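Local coordinates for protein (merozoite surface protein 1) (Plasmodium cynomolgi, PDB 1B9W) that forms the C-terminal pair of EGF-like domains of a merozoite surface antigen that is probably required for binding to and invading host erythrocytes, at residues E14-Y19 and E26-L31. Numbering follows the deposited sequence.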
loop_
_atom_site.group_PDB
_atom_site.type_symbol
_atom_site.label_atom_id
_atom_site.label_comp_id
_atom_site.label_asym_id
_atom_site.label_seq_id
_atom_site.Cartn_x
_atom_site.Cartn_y
_atom_site.Cartn_z
ATOM N N GLU A 14 8.188 7.644 7.264
ATOM C CA GLU A 14 8.346 8.371 6.017
ATOM C C GLU A 14 8.241 7.433 4.783
ATOM O O GLU A 14 8.594 6.269 4.974
ATOM C CB GLU A 14 9.784 8.935 6.022
ATOM C CG GLU A 14 9.909 10.336 5.460
ATOM C CD GLU A 14 11.373 10.735 5.303
ATOM O OE1 GLU A 14 12.216 10.067 5.948
ATOM O OE2 GLU A 14 11.630 11.688 4.535
ATOM N N ASN A 15 7.628 7.918 3.734
ATOM C CA ASN A 15 7.405 7.176 2.498
ATOM C C ASN A 15 6.503 5.983 2.693
ATOM O O ASN A 15 6.602 4.964 2.005
ATOM C CB ASN A 15 8.764 6.758 1.881
ATOM C CG ASN A 15 9.578 8.010 1.568
ATOM O OD1 ASN A 15 9.079 8.894 0.880
ATOM N ND2 ASN A 15 10.785 8.080 2.076
ATOM N N ALA A 16 5.564 6.059 3.654
ATOM C CA ALA A 16 4.568 5.044 3.858
ATOM C C ALA A 16 3.145 5.691 3.884
ATOM O O ALA A 16 3.073 6.922 3.969
ATOM C CB ALA A 16 4.746 4.277 5.151
ATOM N N ALA A 17 2.185 4.873 3.583
ATOM C CA ALA A 17 0.761 5.252 3.648
ATOM C C ALA A 17 0.152 4.517 4.826
ATOM O O ALA A 17 0.621 3.464 5.261
ATOM C CB ALA A 17 0.019 4.838 2.386
ATOM N N CYS A 18 -1.013 5.009 5.320
ATOM C CA CYS A 18 -1.570 4.273 6.455
ATOM C C CYS A 18 -3.116 4.304 6.305
ATOM O O CYS A 18 -3.620 5.283 5.768
ATOM C CB CYS A 18 -1.198 4.977 7.775
ATOM S SG CYS A 18 -1.679 4.175 9.283
ATOM N N TYR A 19 -3.725 3.215 6.658
ATOM C CA TYR A 19 -5.164 3.052 6.592
ATOM C C TYR A 19 -5.704 2.594 7.937
ATOM O O TYR A 19 -5.203 1.675 8.565
ATOM C CB TYR A 19 -5.564 2.015 5.557
ATOM C CG TYR A 19 -7.030 1.959 5.184
ATOM C CD1 TYR A 19 -7.556 2.774 4.198
ATOM C CD2 TYR A 19 -7.849 1.060 5.866
ATOM C CE1 TYR A 19 -8.905 2.717 3.851
ATOM C CE2 TYR A 19 -9.198 1.005 5.496
ATOM C CZ TYR A 19 -9.695 1.809 4.518
ATOM O OH TYR A 19 -11.047 1.735 4.199
ATOM N N GLU A 26 -4.830 -0.089 12.725
ATOM C CA GLU A 26 -4.264 0.708 11.676
ATOM C C GLU A 26 -3.097 -0.131 11.024
ATOM O O GLU A 26 -2.393 -0.738 11.813
ATOM C CB GLU A 26 -3.624 1.981 12.279
ATOM C CG GLU A 26 -4.844 2.861 12.699
ATOM C CD GLU A 26 -4.451 4.220 13.228
ATOM O OE1 GLU A 26 -3.265 4.536 13.448
ATOM O OE2 GLU A 26 -5.443 5.009 13.361
ATOM N N GLU A 27 -3.016 0.073 9.736
ATOM C CA GLU A 27 -1.851 -0.674 9.093
ATOM C C GLU A 27 -1.177 0.331 8.219
ATOM O O GLU A 27 -1.781 1.018 7.419
ATOM C CB GLU A 27 -2.419 -1.830 8.261
ATOM C CG GLU A 27 -1.220 -2.575 7.587
ATOM C CD GLU A 27 -1.729 -3.658 6.664
ATOM O OE1 GLU A 27 -2.940 -3.953 6.634
ATOM O OE2 GLU A 27 -0.873 -4.270 5.973
ATOM N N TRP A 28 0.182 0.403 8.312
ATOM C CA TRP A 28 0.918 1.254 7.422
ATOM C C TRP A 28 1.715 0.286 6.425
ATOM O O TRP A 28 1.971 -0.823 6.844
ATOM C CB TRP A 28 1.915 2.141 8.165
ATOM C CG TRP A 28 2.888 1.470 9.083
ATOM C CD1 TRP A 28 2.755 1.178 10.411
ATOM C CD2 TRP A 28 4.209 1.007 8.720
ATOM N NE1 TRP A 28 3.882 0.573 10.908
ATOM C CE2 TRP A 28 4.784 0.454 9.850
ATOM C CE3 TRP A 28 4.895 1.027 7.484
ATOM C CZ2 TRP A 28 6.062 -0.126 9.858
ATOM C CZ3 TRP A 28 6.190 0.469 7.489
ATOM C CH2 TRP A 28 6.723 -0.098 8.647
ATOM N N ARG A 29 1.840 0.821 5.248
ATOM C CA ARG A 29 2.553 0.055 4.184
ATOM C C ARG A 29 3.432 1.021 3.436
ATOM O O ARG A 29 3.094 2.187 3.137
ATOM C CB ARG A 29 1.524 -0.473 3.171
ATOM C CG ARG A 29 0.645 -1.579 3.771
ATOM C CD ARG A 29 -0.344 -2.047 2.682
ATOM N NE ARG A 29 -1.154 -3.121 3.285
ATOM C CZ ARG A 29 -2.264 -3.633 2.782
ATOM N NH1 ARG A 29 -2.789 -3.255 1.640
ATOM N NH2 ARG A 29 -2.849 -4.604 3.480
ATOM N N CYS A 30 4.668 0.535 3.068
ATOM C CA CYS A 30 5.427 1.473 2.245
ATOM C C CYS A 30 4.782 1.791 0.924
ATOM O O CYS A 30 4.105 0.967 0.314
ATOM C CB CYS A 30 6.853 0.876 2.063
ATOM S SG CYS A 30 7.800 0.577 3.527
ATOM N N LEU A 31 5.057 2.975 0.375
ATOM C CA LEU A 31 4.599 3.424 -0.911
ATOM C C LEU A 31 5.329 2.577 -2.003
ATOM O O LEU A 31 6.288 1.872 -1.638
ATOM C CB LEU A 31 4.921 4.901 -1.114
ATOM C CG LEU A 31 4.098 5.866 -0.192
ATOM C CD1 LEU A 31 4.538 7.301 -0.471
ATOM C CD2 LEU A 31 2.614 5.670 -0.455
#
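Ala17 and Arg29 exchange two backbone hydrogen bonds, Ala17 N to Arg29 O and Arg29 N to Ala17 O, each 2.9 Å long, and Tyr19 and Glu27 repeat the pattern two residues further on. Between these hydrogen-bonded pairs Cys18 faces Trp28, where a short CA-H...O contact runs from Trp28 CA to Ala17 O (3.1 Å). A fifth, nearly straight bond, Leu31 N to Asn15 O, continues the ladder beyond the strands.

Packing is tight around Cys18 and Ala17, the buried residues of strand 16-19. Cys18 SG lies anti to the backbone N (chi1 -176°), which carries it alongside the strand 26-30 to within 3.7 Å of Glu27 O and on to its disulfide with Cys7. The indole of Trp28 leads away from the strand 16-19; its CE3 atom meets Ala16 CB obliquely at 4.0 Å. On the other face Leu31 folds over Asn15 O, its CG 3.5 Å from that oxygen, and sets CD2 against Ala17 CB (3.9 Å), which also touches Phe83.

Toward Tyr19, Glu27 and Arg29 the strands make little side-chain contact with each other, the ends leaving the opposing strand; His5 and Tyr21 instead meet the Tyr19 ring, and Tyr21 OH bonds Glu27 OE1. Arg29 NE binds Glu27 OE2 at 2.9 Å, the oxygen lying in the guanidinium plane but the nitrogen well above the carboxylate plane; Arg29 NH1 reaches Val86 O. This antiparallel hairpin, tied to its surroundings by the Cys7–Cys18 and Cys30–Cys41 disulfides, is the major two-stranded sheet characteristic of an EGF-like domain, here the first of the pair.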